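Local coordinates for immunoreactive 84kD antigen PG93 (Porphyromonas gingivalis, PDB 5M11), which serves as an essential bacterial surface component of the type-IX secretion system and binds calcium and zinc ions, at residues 278-290 / 293-305. Numbering follows the deposited sequence.
Sequences SNTAYIALGEEGL and LLLAEGSTAEAMP
Met-304 divides its side chain between two residues of 278-290: CB and CG meet Leu-290, SD and CE meet Tyr-282. CB of Met-304 lies 3.4 Å from CB of Leu-290, and CG stays over the same residue. With CG anti to the carbonyl carbon (chi1 -81°) and the chain bent at chi2 and chi3, the thioether then swings over to Tyr-282. CE of Met-304 ends at the ring edge, near its plane, 4.1 Å from CE1 of Tyr-282. SD of Met-304 stands 5.3 Å from the centroid of the Tyr-282 ring, an oblique Met-aromatic contact. Met-304 N donates to Leu-290 O over 3.1 Å, tying strand 302-303 to the chain at Leu-290, which also touches Thr-22 and Ala-25 of strand 22-27, part of another four-stranded sheet.

At the other end the pairing is regular. Ala-281 and Leu-293 form an antiparallel hydrogen-bonded pair, each N reaching the other's O, and Thr-280 faces Leu-294 in the non-hydrogen-bonded pair that follows. Leu-293 O also receives a weak bond from Thr-280 OG1. Beyond the strand Leu-295 N still reaches Asn-279 O at 3.0 Å, although Leu-295 already sits at the centre of an inverse gamma turn, and its CD2 touches CB of Ala-281 at 4.0 Å. Back within the paired strands, CG1 of Ile-283 packs on CB of Leu-293; Leu-293 also touches Phe-264 of strand 260-264.

Strands 280-284, 290-294 and 302-303, with strand 271-273 completing the sheet, thus form an up-and-down antiparallel meander, the four-stranded blade characteristic of beta-propellers.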
loop_
_atom_site.group_PDB
_atom_site.type_symbol
_atom_site.label_atom_id
_atom_site.label_comp_id
_atom_site.label_asym_id
_atom_site.label_seq_id
_atom_site.Cartn_x
_atom_site.Cartn_y
_atom_site.Cartn_z
ATOM N N SER A 278 13.063 -25.264 23.002
ATOM C CA SER A 278 11.840 -25.679 22.315
ATOM C C SER A 278 12.012 -26.979 21.533
ATOM O O SER A 278 13.075 -27.233 21.004
ATOM C CB SER A 278 11.350 -24.578 21.387
ATOM O OG SER A 278 10.308 -23.837 22.006
ATOM N N ASN A 279 10.966 -27.797 21.441
ATOM C CA ASN A 279 11.049 -29.063 20.699
ATOM C C ASN A 279 10.186 -29.026 19.433
ATOM O O ASN A 279 10.023 -30.050 18.767
ATOM C CB ASN A 279 10.672 -30.245 21.594
ATOM C CG ASN A 279 11.753 -30.618 22.583
ATOM O OD1 ASN A 279 12.945 -30.735 22.242
ATOM N ND2 ASN A 279 11.346 -30.839 23.834
ATOM N N THR A 280 9.701 -27.819 19.077
ATOM C CA THR A 280 8.893 -27.547 17.898
ATOM C C THR A 280 9.332 -26.218 17.255
ATOM O O THR A 280 9.501 -25.208 17.944
ATOM C CB THR A 280 7.393 -27.583 18.242
ATOM O OG1 THR A 280 6.653 -27.371 17.043
ATOM C CG2 THR A 280 6.983 -26.554 19.328
ATOM N N ALA A 281 9.516 -26.229 15.936
ATOM C CA ALA A 281 9.934 -25.052 15.172
ATOM C C ALA A 281 8.817 -24.524 14.286
ATOM O O ALA A 281 8.054 -25.291 13.709
ATOM C CB ALA A 281 11.136 -25.390 14.320
ATOM N N TYR A 282 8.733 -23.208 14.167
ATOM C CA TYR A 282 7.712 -22.574 13.354
ATOM C C TYR A 282 8.351 -22.136 12.026
ATOM O O TYR A 282 9.350 -21.417 12.002
ATOM C CB TYR A 282 7.046 -21.454 14.157
ATOM C CG TYR A 282 6.322 -22.006 15.375
ATOM C CD1 TYR A 282 5.037 -22.544 15.267
ATOM C CD2 TYR A 282 6.942 -22.047 16.624
ATOM C CE1 TYR A 282 4.377 -23.071 16.377
ATOM C CE2 TYR A 282 6.291 -22.578 17.739
ATOM C CZ TYR A 282 5.015 -23.099 17.607
ATOM O OH TYR A 282 4.397 -23.657 18.697
ATOM N N ILE A 283 7.821 -22.682 10.936
ATOM C CA ILE A 283 8.286 -22.568 9.550
ATOM C C ILE A 283 7.461 -21.522 8.770
ATOM O O ILE A 283 6.249 -21.427 8.965
ATOM C CB ILE A 283 8.163 -24.003 8.880
ATOM C CG1 ILE A 283 8.773 -25.154 9.747
ATOM C CG2 ILE A 283 8.700 -24.077 7.450
ATOM C CD1 ILE A 283 10.224 -24.920 10.346
ATOM N N ALA A 284 8.134 -20.748 7.889
ATOM C CA ALA A 284 7.538 -19.783 6.960
ATOM C C ALA A 284 7.673 -20.384 5.557
ATOM O O ALA A 284 8.792 -20.595 5.064
ATOM C CB ALA A 284 8.223 -18.423 7.061
ATOM N N LEU A 285 6.544 -20.774 4.964
ATOM C CA LEU A 285 6.532 -21.436 3.667
ATOM C C LEU A 285 6.148 -20.474 2.555
ATOM O O LEU A 285 5.980 -20.881 1.406
ATOM C CB LEU A 285 5.597 -22.655 3.719
ATOM C CG LEU A 285 6.080 -23.758 4.665
ATOM C CD1 LEU A 285 4.953 -24.621 5.121
ATOM C CD2 LEU A 285 7.144 -24.588 4.025
ATOM N N GLY A 286 6.072 -19.198 2.905
ATOM C CA GLY A 286 5.760 -18.128 1.976
ATOM C C GLY A 286 4.342 -18.164 1.466
ATOM O O GLY A 286 3.393 -17.955 2.234
ATOM N N GLU A 287 4.201 -18.464 0.159
ATOM C CA GLU A 287 2.930 -18.468 -0.559
ATOM C C GLU A 287 1.894 -19.414 0.101
ATOM O O GLU A 287 0.690 -19.257 -0.131
ATOM C CB GLU A 287 3.147 -18.795 -2.046
ATOM C CG GLU A 287 2.755 -17.661 -2.998
ATOM C CD GLU A 287 3.786 -16.584 -3.305
ATOM O OE1 GLU A 287 4.935 -16.934 -3.664
ATOM O OE2 GLU A 287 3.418 -15.388 -3.262
ATOM N N GLU A 288 2.362 -20.330 0.973
ATOM C CA GLU A 288 1.509 -21.217 1.751
ATOM C C GLU A 288 1.174 -20.511 3.056
ATOM O O GLU A 288 0.002 -20.350 3.371
ATOM C CB GLU A 288 2.188 -22.579 1.999
ATOM C CG GLU A 288 1.291 -23.648 2.622
ATOM C CD GLU A 288 1.022 -23.604 4.122
ATOM O OE1 GLU A 288 1.676 -22.817 4.849
ATOM O OE2 GLU A 288 0.139 -24.372 4.570
ATOM N N GLY A 289 2.204 -20.106 3.795
ATOM C CA GLY A 289 2.077 -19.429 5.081
ATOM C C GLY A 289 2.895 -20.101 6.170
ATOM O O GLY A 289 4.012 -20.567 5.927
ATOM N N LEU A 290 2.338 -20.159 7.384
ATOM C CA LEU A 290 3.020 -20.758 8.526
ATOM C C LEU A 290 2.717 -22.235 8.652
ATOM O O LEU A 290 1.750 -22.736 8.053
ATOM C CB LEU A 290 2.641 -20.040 9.825
ATOM C CG LEU A 290 3.318 -18.706 10.084
ATOM C CD1 LEU A 290 2.404 -17.811 10.869
ATOM C CD2 LEU A 290 4.649 -18.886 10.815
ATOM N N LEU A 293 6.699 -27.638 13.179
ATOM C CA LEU A 293 7.384 -28.903 12.966
ATOM C C LEU A 293 8.025 -29.407 14.242
ATOM O O LEU A 293 8.858 -28.714 14.808
ATOM C CB LEU A 293 8.462 -28.728 11.874
ATOM C CG LEU A 293 9.405 -29.921 11.588
ATOM C CD1 LEU A 293 8.749 -30.954 10.662
ATOM C CD2 LEU A 293 10.680 -29.437 10.974
ATOM N N LEU A 294 7.678 -30.640 14.659
ATOM C CA LEU A 294 8.283 -31.308 15.815
ATOM C C LEU A 294 9.685 -31.725 15.383
ATOM O O LEU A 294 9.835 -32.393 14.354
ATOM C CB LEU A 294 7.424 -32.510 16.265
ATOM C CG LEU A 294 7.868 -33.277 17.523
ATOM C CD1 LEU A 294 7.506 -32.534 18.789
ATOM C CD2 LEU A 294 7.243 -34.626 17.566
ATOM N N LEU A 295 10.716 -31.283 16.111
ATOM C CA LEU A 295 12.102 -31.543 15.710
ATOM C C LEU A 295 12.554 -32.987 16.051
ATOM O O LEU A 295 13.476 -33.182 16.850
ATOM C CB LEU A 295 13.038 -30.481 16.308
ATOM C CG LEU A 295 12.756 -29.041 15.871
ATOM C CD1 LEU A 295 13.230 -28.045 16.904
ATOM C CD2 LEU A 295 13.322 -28.752 14.508
ATOM N N ALA A 296 11.916 -33.982 15.377
ATOM C CA ALA A 296 12.127 -35.430 15.501
ATOM C C ALA A 296 12.126 -36.081 14.114
ATOM O O ALA A 296 11.271 -35.755 13.298
ATOM C CB ALA A 296 11.035 -36.033 16.369
ATOM N N GLU A 297 13.081 -36.997 13.850
ATOM C CA GLU A 297 13.343 -37.699 12.575
ATOM C C GLU A 297 12.095 -37.997 11.718
ATOM O O GLU A 297 12.113 -37.767 10.506
ATOM C CB GLU A 297 14.103 -39.020 12.819
ATOM C CG GLU A 297 15.117 -39.397 11.743
ATOM C CD GLU A 297 16.501 -38.781 11.869
ATOM O OE1 GLU A 297 17.146 -38.957 12.930
ATOM O OE2 GLU A 297 16.961 -38.157 10.883
ATOM N N GLY A 298 11.044 -38.503 12.337
ATOM C CA GLY A 298 9.845 -38.866 11.596
ATOM C C GLY A 298 8.693 -37.908 11.759
ATOM O O GLY A 298 7.551 -38.344 11.959
ATOM N N SER A 299 8.972 -36.606 11.665
ATOM C CA SER A 299 7.920 -35.617 11.816
ATOM C C SER A 299 7.639 -34.887 10.514
ATOM O O SER A 299 8.525 -34.713 9.672
ATOM C CB SER A 299 8.265 -34.622 12.915
ATOM O OG SER A 299 8.314 -35.237 14.191
ATOM N N THR A 300 6.378 -34.468 10.372
ATOM C CA THR A 300 5.815 -33.713 9.255
ATOM C C THR A 300 5.458 -32.322 9.737
ATOM O O THR A 300 5.054 -32.168 10.893
ATOM C CB THR A 300 4.577 -34.438 8.679
ATOM O OG1 THR A 300 3.764 -34.989 9.733
ATOM C CG2 THR A 300 4.955 -35.516 7.694
ATOM N N ALA A 301 5.618 -31.306 8.872
ATOM C CA ALA A 301 5.269 -29.933 9.249
ATOM C C ALA A 301 3.741 -29.767 9.242
ATOM O O ALA A 301 3.109 -29.756 8.174
ATOM C CB ALA A 301 5.934 -28.923 8.323
ATOM N N GLU A 302 3.147 -29.733 10.451
ATOM C CA GLU A 302 1.712 -29.559 10.641
ATOM C C GLU A 302 1.417 -28.076 10.438
ATOM O O GLU A 302 1.997 -27.239 11.124
ATOM C CB GLU A 302 1.244 -30.087 12.023
ATOM C CG GLU A 302 1.504 -31.579 12.249
ATOM C CD GLU A 302 0.438 -32.395 12.965
ATOM O OE1 GLU A 302 0.202 -32.165 14.174
ATOM O OE2 GLU A 302 -0.111 -33.320 12.326
ATOM N N ALA A 303 0.573 -27.756 9.440
ATOM C CA ALA A 303 0.184 -26.398 9.041
ATOM C C ALA A 303 -0.368 -25.526 10.193
ATOM O O ALA A 303 -1.032 -26.024 11.105
ATOM C CB ALA A 303 -0.845 -26.467 7.927
ATOM N N MET A 304 -0.054 -24.220 10.135
ATOM C CA MET A 304 -0.509 -23.193 11.073
ATOM C C MET A 304 -1.659 -22.435 10.423
ATOM O O MET A 304 -1.571 -22.140 9.227
ATOM C CB MET A 304 0.626 -22.226 11.447
ATOM C CG MET A 304 1.554 -22.730 12.515
ATOM S SD MET A 304 0.948 -22.305 14.159
ATOM C CE MET A 304 0.663 -23.980 14.830
ATOM N N PRO A 305 -2.741 -22.097 11.162
ATOM C CA PRO A 305 -3.887 -21.443 10.510
ATOM C C PRO A 305 -3.806 -19.910 10.462
ATOM O O PRO A 305 -3.269 -19.264 11.366
ATOM C CB PRO A 305 -5.078 -21.911 11.346
ATOM C CG PRO A 305 -4.483 -22.684 12.541
ATOM C CD PRO A 305 -3.036 -22.387 12.578
#